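Local structure of putative retaining b-glycosidase (Saccharophagus degradans, 5A95) at residues N100-W111 with I135-S143; T290-D298 with V306-I316. The protein is a family 5 glycoside hydrolase that cleaves mixed-linkage beta-glucans, probably by a retaining mechanism. The protein carries 1 engineered substitution. All blocks are in the same frame, centred on the assembly; numbering follows the deposited sequence.

Contact 1 (N100-W111 with I135-S143); sequences NTIRLPIHPVSW and IYLILDWHS. With BGC (beta-D-glucopyranose), chain D; BGC (beta-D-glucopyranose), chain B.
Asp140 OD2 is gripped from two sides: His142 ND1 donates to its syn lone pair at 2.6 Å, and the Arg103 guanidinium lies flat against the carboxylate, planes 16° apart. Asp140 OD2 sits over the centre of that group, 3.2 Å from Arg103 NH2, so the salt bridge across the strands is one of charge alone; the guanidinium N-H groups serve Glu185, Asn72, Asn188 and, probably, the engineered Gln291. Strands 101-106 and 136-141 are parallel neighbours in the (beta/alpha)8 barrel of family 5, laddered by seven backbone hydrogen bonds from Asn100 O to His142 N. Ile102, Leu104 and Leu139 lie on the other face of the sheet, where Ile102 packs on Phe90 and Leu93 of helix 87-96. At the C-terminal ends the rings of His107 and His142 form an offset stack, while Pro105 CB covers a face of His142. With CG anti to the backbone N (chi1 -163°), His142 sends NE2 to O3 of the chain D glucose at 3.0 Å. His107, fixed by ND1 to Pro105 O, meets O6 of the chain B glucose through NE2 at 2.7 Å. On the Leu104 face Trp141 turns its edge to the face of Trp111, planes at 87°, and takes Pro108 CG over its six-membered ring.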
# COMPACT_ATOMS: atom_id res chain seq x y z
N ASN A 100 -6.03 11.29 -36.68
CA ASN A 100 -4.78 11.92 -36.34
C ASN A 100 -4.29 11.48 -34.95
O ASN A 100 -3.25 11.95 -34.50
CB ASN A 100 -4.84 13.44 -36.46
CG ASN A 100 -5.79 14.10 -35.47
OD1 ASN A 100 -6.11 13.54 -34.44
ND2 ASN A 100 -6.20 15.31 -35.75
N THR A 101 -5.03 10.57 -34.29
CA THR A 101 -4.77 10.17 -32.90
C THR A 101 -5.17 8.73 -32.67
O THR A 101 -6.21 8.28 -33.14
CB THR A 101 -5.61 11.06 -31.93
OG1 THR A 101 -5.26 12.43 -32.11
CG2 THR A 101 -5.35 10.71 -30.48
N ILE A 102 -4.34 8.02 -31.91
CA ILE A 102 -4.70 6.73 -31.36
C ILE A 102 -4.56 6.79 -29.84
O ILE A 102 -3.54 7.29 -29.33
CB ILE A 102 -3.81 5.61 -31.92
CG1 ILE A 102 -4.11 5.45 -33.41
CG2 ILE A 102 -4.05 4.29 -31.20
CD1 ILE A 102 -3.21 4.49 -34.15
N ARG A 103 -5.58 6.29 -29.14
CA ARG A 103 -5.55 6.14 -27.68
C ARG A 103 -5.19 4.70 -27.34
O ARG A 103 -5.81 3.76 -27.86
CB ARG A 103 -6.88 6.52 -27.07
CG ARG A 103 -6.99 6.37 -25.55
CD ARG A 103 -8.27 7.01 -25.09
NE ARG A 103 -8.56 7.01 -23.66
CZ ARG A 103 -9.41 6.21 -23.02
NH1 ARG A 103 -9.90 5.12 -23.60
NH2 ARG A 103 -9.77 6.50 -21.77
N LEU A 104 -4.20 4.54 -26.46
CA LEU A 104 -3.72 3.23 -26.01
C LEU A 104 -4.24 3.01 -24.59
O LEU A 104 -3.78 3.69 -23.68
CB LEU A 104 -2.19 3.20 -26.00
CG LEU A 104 -1.44 3.44 -27.31
CD1 LEU A 104 0.07 3.24 -27.10
CD2 LEU A 104 -1.95 2.52 -28.40
N PRO A 105 -5.18 2.06 -24.39
CA PRO A 105 -5.75 1.83 -23.06
C PRO A 105 -4.91 0.80 -22.33
O PRO A 105 -5.15 -0.41 -22.44
CB PRO A 105 -7.15 1.31 -23.37
CG PRO A 105 -7.01 0.58 -24.66
CD PRO A 105 -5.93 1.32 -25.44
N ILE A 106 -3.94 1.28 -21.56
CA ILE A 106 -2.98 0.44 -20.88
C ILE A 106 -3.60 -0.11 -19.62
O ILE A 106 -3.83 0.62 -18.66
CB ILE A 106 -1.69 1.21 -20.61
CG1 ILE A 106 -1.08 1.65 -21.95
CG2 ILE A 106 -0.70 0.39 -19.78
CD1 ILE A 106 -0.15 2.83 -21.90
N HIS A 107 -3.93 -1.39 -19.63
CA HIS A 107 -4.59 -2.01 -18.50
C HIS A 107 -3.56 -2.39 -17.43
O HIS A 107 -2.57 -3.03 -17.74
CB HIS A 107 -5.35 -3.25 -18.92
CG HIS A 107 -6.61 -2.95 -19.67
ND1 HIS A 107 -6.65 -2.14 -20.78
CD2 HIS A 107 -7.88 -3.37 -19.46
CE1 HIS A 107 -7.89 -2.09 -21.24
NE2 HIS A 107 -8.66 -2.83 -20.45
N PRO A 108 -3.82 -2.06 -16.16
CA PRO A 108 -2.81 -2.40 -15.14
C PRO A 108 -2.45 -3.88 -15.09
O PRO A 108 -1.30 -4.23 -14.84
CB PRO A 108 -3.49 -1.93 -13.83
CG PRO A 108 -4.29 -0.73 -14.26
CD PRO A 108 -4.85 -1.15 -15.62
N VAL A 109 -3.42 -4.78 -15.30
CA VAL A 109 -3.10 -6.21 -15.23
C VAL A 109 -2.10 -6.59 -16.32
O VAL A 109 -1.29 -7.48 -16.14
CB VAL A 109 -4.38 -7.07 -15.31
CG1 VAL A 109 -5.03 -6.99 -16.68
CG2 VAL A 109 -4.12 -8.53 -14.89
N SER A 110 -2.19 -5.93 -17.46
CA SER A 110 -1.31 -6.16 -18.63
C SER A 110 0.08 -5.55 -18.42
O SER A 110 1.09 -6.15 -18.78
CB SER A 110 -1.99 -5.58 -19.87
OG SER A 110 -1.28 -5.93 -21.03
N TRP A 111 0.12 -4.36 -17.83
CA TRP A 111 1.34 -3.73 -17.36
C TRP A 111 2.09 -4.73 -16.50
O TRP A 111 3.30 -4.94 -16.68
CB TRP A 111 0.97 -2.44 -16.60
CG TRP A 111 2.07 -1.67 -16.00
CD1 TRP A 111 2.32 -1.51 -14.66
CD2 TRP A 111 3.02 -0.83 -16.67
NE1 TRP A 111 3.36 -0.66 -14.46
CE2 TRP A 111 3.82 -0.23 -15.67
CE3 TRP A 111 3.27 -0.53 -18.01
CZ2 TRP A 111 4.87 0.64 -15.98
CZ3 TRP A 111 4.30 0.36 -18.30
CH2 TRP A 111 5.09 0.91 -17.31
N ILE A 135 0.87 10.98 -36.76
CA ILE A 135 -0.26 10.97 -35.83
C ILE A 135 0.23 10.93 -34.38
O ILE A 135 1.41 10.73 -34.11
CB ILE A 135 -1.22 9.82 -36.13
CG1 ILE A 135 -0.58 8.48 -35.80
CG2 ILE A 135 -1.70 9.97 -37.58
CD1 ILE A 135 -1.49 7.31 -35.92
N TYR A 136 -0.71 11.20 -33.48
CA TYR A 136 -0.39 11.39 -32.07
C TYR A 136 -0.96 10.28 -31.18
O TYR A 136 -1.91 9.61 -31.57
CB TYR A 136 -0.96 12.72 -31.61
CG TYR A 136 -0.27 13.90 -32.26
CD1 TYR A 136 0.87 14.44 -31.70
CD2 TYR A 136 -0.75 14.46 -33.45
CE1 TYR A 136 1.54 15.50 -32.28
CE2 TYR A 136 -0.08 15.51 -34.06
CZ TYR A 136 1.05 16.04 -33.48
OH TYR A 136 1.67 17.11 -34.06
N LEU A 137 -0.36 10.10 -30.01
CA LEU A 137 -0.84 9.12 -29.05
C LEU A 137 -1.39 9.80 -27.81
O LEU A 137 -0.82 10.76 -27.29
CB LEU A 137 0.30 8.19 -28.63
CG LEU A 137 0.85 7.34 -29.77
CD1 LEU A 137 2.12 6.64 -29.30
CD2 LEU A 137 -0.16 6.30 -30.23
N ILE A 138 -2.47 9.21 -27.30
CA ILE A 138 -2.96 9.43 -25.95
C ILE A 138 -2.63 8.17 -25.16
O ILE A 138 -3.07 7.09 -25.53
CB ILE A 138 -4.48 9.69 -25.93
CG1 ILE A 138 -4.84 10.94 -26.74
CG2 ILE A 138 -4.98 9.76 -24.48
CD1 ILE A 138 -6.32 11.21 -26.82
N LEU A 139 -1.87 8.30 -24.07
CA LEU A 139 -1.59 7.17 -23.22
C LEU A 139 -2.55 7.22 -22.05
O LEU A 139 -2.60 8.22 -21.32
CB LEU A 139 -0.14 7.19 -22.73
CG LEU A 139 0.92 7.18 -23.82
CD1 LEU A 139 2.32 7.13 -23.22
CD2 LEU A 139 0.72 6.07 -24.84
N ASP A 140 -3.32 6.15 -21.90
CA ASP A 140 -4.42 6.06 -20.95
C ASP A 140 -4.10 4.97 -19.93
O ASP A 140 -3.92 3.81 -20.27
CB ASP A 140 -5.69 5.77 -21.76
CG ASP A 140 -6.77 5.04 -21.00
OD1 ASP A 140 -6.94 5.22 -19.79
OD2 ASP A 140 -7.48 4.24 -21.66
N TRP A 141 -3.98 5.37 -18.66
CA TRP A 141 -3.85 4.39 -17.59
C TRP A 141 -5.27 3.87 -17.31
O TRP A 141 -6.12 4.54 -16.69
CB TRP A 141 -3.20 5.05 -16.39
CG TRP A 141 -2.94 4.14 -15.20
CD1 TRP A 141 -3.41 4.33 -13.92
CD2 TRP A 141 -2.12 2.97 -15.16
NE1 TRP A 141 -2.93 3.35 -13.10
CE2 TRP A 141 -2.14 2.50 -13.83
CE3 TRP A 141 -1.36 2.26 -16.10
CZ2 TRP A 141 -1.41 1.38 -13.41
CZ3 TRP A 141 -0.64 1.13 -15.68
CH2 TRP A 141 -0.69 0.69 -14.36
N HIS A 142 -5.53 2.70 -17.85
CA HIS A 142 -6.90 2.27 -18.08
C HIS A 142 -7.42 1.43 -16.91
O HIS A 142 -7.51 0.20 -16.97
CB HIS A 142 -7.01 1.53 -19.40
CG HIS A 142 -8.40 1.41 -19.90
ND1 HIS A 142 -9.01 2.38 -20.64
CD2 HIS A 142 -9.33 0.43 -19.72
CE1 HIS A 142 -10.24 1.99 -20.94
NE2 HIS A 142 -10.45 0.82 -20.39
N SER A 143 -7.81 2.14 -15.87
CA SER A 143 -8.46 1.56 -14.73
C SER A 143 -9.87 2.15 -14.61
O SER A 143 -10.22 3.15 -15.24
CB SER A 143 -7.63 1.81 -13.47
OG SER A 143 -8.24 1.23 -12.32
C2 BGC D . -14.67 0.82 -20.25
C3 BGC D . -14.19 -0.08 -21.39
C4 BGC D . -15.34 -0.99 -21.83
C5 BGC D . -16.55 -0.16 -22.18
C6 BGC D . -17.72 -1.01 -22.65
C1 BGC D . -16.05 1.43 -20.47
O1 BGC D . -16.68 1.83 -19.28
O2 BGC D . -13.66 1.86 -19.98
O3 BGC D . -12.99 -0.77 -20.92
O4 BGC D . -15.05 -1.86 -22.93
O5 BGC D . -16.96 0.48 -20.98
O6 BGC D . -18.82 -0.10 -22.74
C2 BGC B . -15.11 -4.16 -23.64
C3 BGC B . -14.75 -5.55 -23.15
C4 BGC B . -13.31 -5.61 -22.71
C5 BGC B . -12.99 -4.50 -21.71
C6 BGC B . -11.52 -4.36 -21.41
C1 BGC B . -14.78 -3.19 -22.51
O2 BGC B . -16.50 -4.16 -23.95
O3 BGC B . -14.95 -6.47 -24.23
O4 BGC B . -13.07 -6.87 -22.08
O5 BGC B . -13.40 -3.25 -22.25
O6 BGC B . -11.32 -3.28 -20.50

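Contact 2 (T290-D298 with V306-I316). Engineered in segment 290-298: Gln291 (natural residue Glu). With BGC (beta-D-glucopyranose), chain D.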
# COMPACT_ATOMS: atom_id res chain seq x y z
N THR A 290 -12.64 10.82 -24.72
CA THR A 290 -11.73 9.73 -25.00
C THR A 290 -12.36 8.34 -25.13
O THR A 290 -11.68 7.41 -25.53
CB THR A 290 -10.57 9.69 -24.00
OG1 THR A 290 -11.09 9.79 -22.68
CG2 THR A 290 -9.56 10.77 -24.26
N GLN A 291 -13.65 8.25 -24.81
CA GLN A 291 -14.48 7.11 -25.17
C GLN A 291 -15.84 7.63 -25.50
O GLN A 291 -16.40 8.49 -24.82
CB GLN A 291 -14.59 6.06 -24.06
CG GLN A 291 -13.25 5.43 -23.78
CD GLN A 291 -13.26 4.28 -22.81
OE1 GLN A 291 -12.23 3.95 -22.25
NE2 GLN A 291 -14.37 3.61 -22.69
N LEU A 292 -16.38 7.09 -26.58
CA LEU A 292 -17.73 7.32 -27.07
C LEU A 292 -18.01 6.22 -28.09
O LEU A 292 -17.09 5.60 -28.59
CB LEU A 292 -17.90 8.72 -27.68
CG LEU A 292 -17.25 9.00 -29.02
CD1 LEU A 292 -17.93 10.13 -29.76
CD2 LEU A 292 -15.76 9.31 -28.85
N GLY A 293 -19.26 6.04 -28.45
CA GLY A 293 -19.65 5.06 -29.45
C GLY A 293 -20.90 4.31 -29.06
O GLY A 293 -21.42 4.52 -27.98
N TRP A 294 -21.37 3.44 -29.95
CA TRP A 294 -22.58 2.68 -29.68
C TRP A 294 -22.61 1.40 -30.47
O TRP A 294 -21.87 1.22 -31.43
CB TRP A 294 -23.85 3.49 -30.03
CG TRP A 294 -24.23 3.44 -31.50
CD1 TRP A 294 -25.13 2.57 -32.08
CD2 TRP A 294 -23.71 4.24 -32.58
NE1 TRP A 294 -25.21 2.80 -33.43
CE2 TRP A 294 -24.36 3.82 -33.77
CE3 TRP A 294 -22.78 5.28 -32.67
CZ2 TRP A 294 -24.09 4.41 -35.01
CZ3 TRP A 294 -22.54 5.86 -33.89
CH2 TRP A 294 -23.19 5.43 -35.05
N VAL A 295 -23.51 0.53 -30.04
CA VAL A 295 -23.95 -0.62 -30.82
C VAL A 295 -25.46 -0.74 -30.70
O VAL A 295 -26.06 -0.34 -29.72
CB VAL A 295 -23.22 -1.92 -30.37
CG1 VAL A 295 -23.52 -2.25 -28.92
CG2 VAL A 295 -23.53 -3.12 -31.29
N GLN A 296 -26.08 -1.35 -31.72
CA GLN A 296 -27.49 -1.68 -31.68
C GLN A 296 -27.83 -2.45 -30.41
O GLN A 296 -26.99 -3.19 -29.90
CB GLN A 296 -27.85 -2.55 -32.89
CG GLN A 296 -27.84 -1.82 -34.20
CD GLN A 296 -28.96 -0.81 -34.34
OE1 GLN A 296 -30.11 -1.12 -34.03
NE2 GLN A 296 -28.64 0.39 -34.81
N PRO A 297 -29.08 -2.32 -29.92
CA PRO A 297 -29.39 -2.95 -28.64
C PRO A 297 -29.36 -4.47 -28.65
O PRO A 297 -29.23 -5.05 -27.58
CB PRO A 297 -30.81 -2.44 -28.33
CG PRO A 297 -31.34 -1.99 -29.65
CD PRO A 297 -30.17 -1.46 -30.41
N ASP A 298 -29.46 -5.06 -29.83
CA ASP A 298 -29.40 -6.50 -30.02
C ASP A 298 -28.08 -6.92 -30.65
O ASP A 298 -27.92 -8.06 -31.11
CB ASP A 298 -30.59 -6.96 -30.87
CG ASP A 298 -30.59 -6.37 -32.26
OD1 ASP A 298 -29.79 -5.48 -32.57
OD2 ASP A 298 -31.47 -6.77 -33.04
N VAL A 306 -24.09 1.61 -23.77
CA VAL A 306 -23.67 1.79 -25.15
C VAL A 306 -24.72 1.40 -26.20
O VAL A 306 -24.42 1.44 -27.40
CB VAL A 306 -22.34 1.05 -25.46
CG1 VAL A 306 -21.27 1.50 -24.48
CG2 VAL A 306 -22.47 -0.47 -25.44
N LYS A 307 -25.94 1.09 -25.77
CA LYS A 307 -26.98 0.68 -26.71
C LYS A 307 -27.66 1.88 -27.33
O LYS A 307 -28.00 2.82 -26.62
CB LYS A 307 -28.04 -0.18 -26.01
CG LYS A 307 -27.55 -1.48 -25.40
CD LYS A 307 -28.74 -2.23 -24.76
CE LYS A 307 -28.37 -3.63 -24.34
NZ LYS A 307 -29.59 -4.29 -23.81
N ASP A 308 -27.87 1.84 -28.63
CA ASP A 308 -28.54 2.93 -29.34
C ASP A 308 -28.98 2.46 -30.70
O ASP A 308 -28.39 1.53 -31.27
CB ASP A 308 -27.62 4.14 -29.50
CG ASP A 308 -28.36 5.40 -29.91
OD1 ASP A 308 -29.02 5.99 -29.03
OD2 ASP A 308 -28.27 5.78 -31.10
N ASP A 309 -30.00 3.12 -31.26
CA ASP A 309 -30.47 2.82 -32.61
C ASP A 309 -29.65 3.44 -33.75
O ASP A 309 -29.90 3.15 -34.93
CB ASP A 309 -31.97 3.17 -32.78
CG ASP A 309 -32.30 4.64 -32.65
OD1 ASP A 309 -31.40 5.49 -32.73
OD2 ASP A 309 -33.51 4.94 -32.53
N GLY A 310 -28.67 4.27 -33.39
CA GLY A 310 -27.82 4.95 -34.36
C GLY A 310 -28.01 6.44 -34.42
O GLY A 310 -27.12 7.15 -34.87
N SER A 311 -29.16 6.94 -33.94
CA SER A 311 -29.40 8.38 -33.93
C SER A 311 -28.38 9.14 -33.09
O SER A 311 -28.13 10.31 -33.31
CB SER A 311 -30.84 8.69 -33.48
OG SER A 311 -31.11 8.11 -32.21
N TYR A 312 -27.79 8.46 -32.11
CA TYR A 312 -26.74 9.08 -31.31
C TYR A 312 -25.54 9.54 -32.11
O TYR A 312 -24.92 10.54 -31.74
CB TYR A 312 -26.29 8.09 -30.27
CG TYR A 312 -24.95 8.29 -29.61
CD1 TYR A 312 -24.78 9.12 -28.53
CD2 TYR A 312 -23.86 7.55 -30.05
CE1 TYR A 312 -23.56 9.20 -27.88
CE2 TYR A 312 -22.66 7.60 -29.41
CZ TYR A 312 -22.50 8.43 -28.32
OH TYR A 312 -21.29 8.44 -27.69
N GLY A 313 -25.16 8.82 -33.17
CA GLY A 313 -23.95 9.17 -33.88
C GLY A 313 -23.99 10.60 -34.40
O GLY A 313 -23.13 11.43 -34.08
N PRO A 314 -25.01 10.92 -35.21
CA PRO A 314 -25.10 12.27 -35.73
C PRO A 314 -25.23 13.32 -34.62
O PRO A 314 -24.70 14.41 -34.75
CB PRO A 314 -26.34 12.22 -36.64
CG PRO A 314 -26.37 10.79 -37.12
CD PRO A 314 -25.88 9.97 -35.94
N ARG A 315 -25.94 12.96 -33.56
CA ARG A 315 -26.11 13.89 -32.44
C ARG A 315 -24.80 14.23 -31.75
O ARG A 315 -24.49 15.41 -31.55
CB ARG A 315 -27.07 13.36 -31.40
CG ARG A 315 -28.49 13.42 -31.77
CD ARG A 315 -29.38 13.30 -30.54
NE ARG A 315 -30.71 13.25 -31.09
CZ ARG A 315 -31.52 12.20 -31.06
NH1 ARG A 315 -31.14 11.11 -30.48
NH2 ARG A 315 -32.71 12.29 -31.64
N ILE A 316 -24.04 13.21 -31.36
CA ILE A 316 -22.81 13.46 -30.63
C ILE A 316 -21.77 14.18 -31.51
O ILE A 316 -21.04 15.05 -31.04
CB ILE A 316 -22.26 12.18 -29.97
CG1 ILE A 316 -21.19 12.49 -28.93
CG2 ILE A 316 -21.69 11.18 -30.97
CD1 ILE A 316 -21.64 13.33 -27.78
C2 BGC D . -14.67 0.82 -20.25
C3 BGC D . -14.19 -0.08 -21.39
C4 BGC D . -15.34 -0.99 -21.83
C5 BGC D . -16.55 -0.16 -22.18
C6 BGC D . -17.72 -1.01 -22.65
C1 BGC D . -16.05 1.43 -20.47
O1 BGC D . -16.68 1.83 -19.28
O2 BGC D . -13.66 1.86 -19.98
O3 BGC D . -12.99 -0.77 -20.92
O4 BGC D . -15.05 -1.86 -22.93
O5 BGC D . -16.96 0.48 -20.98
O6 BGC D . -18.82 -0.10 -22.74
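Trp294 carries this contact, its indole laid against the turn that leads into helix 312-323. Gly310 CA comes over one face of the indole, 3.5 Å from Trp294 NE1, and Gly313 CA comes 3.6 Å from Trp294 CZ3. A side chain on Gly313 would run into the indole, so the close approach depends on that glycine. Trp294 CE3 lies in the plane of the Tyr312 ring, at its edge, 3.6 Å from Tyr312 CD2. Trp294 CG stands between its own backbone N and carbonyl carbon (chi1 83°), which turns the indole toward the turn and brings CB against Asp308 CB. With an alanine in place of Trp294, a gap would probably open between Gly310, Gly313 and the edge of Tyr312, and the turn would lose the flat surface it rests on.

The backbones hold this packing in place. Val295 N donates to Val306 O at 2.9 Å and Asp308 N to Val295 O, a single beta bridge, Val295 with Lys307, between two irregular segments. Tyr312 OH accepts a hydrogen bond from Gly293 N at 3.2 Å and is also hydrogen-bonded to Pro255 O. The turn itself is set by Asp308: OD2 takes Gly310 N, closing an Asx turn, and Tyr312 N at 2.9 Å from the opposite face of the carboxylate. Asp309 OD1 makes a second Asx turn with Ser311 N.

Toward the sugar, the engineered Gln291 (naturally Glu) makes a weak bond from NE2 to O2 of the chain D glucose, while Val306 CG1 touches its O6. Farther out, Leu292 packs on Ile316 and on Phe355 of helix 350-363; Tyr312 and Ile316 rest on Trp274 of helix 267-279, and the loop continues from strand 287-289.

In the fold
Along the chain, contact 1 comes first: strand 101-106 leads through helices 108-114 and 116-133 back to strand 136-144, a beta-alpha-beta crossover closed by parallel pairing. Contact 2 opens well after it, so the two are in series and neither encloses the other. It closes a much shorter excursion, the loop after strand 287-289 returning to helix 312-323 with no helix or strand between the segments. Their centres lie about 22 Å apart, yet they meet at the glucan pocket: Arg103 NH1 is 2.9 Å from OE1 of the engineered Gln291, a probable hydrogen bond, and both contacts touch the chain D glucose. Together they tie barrel strands to a pocket-side loop.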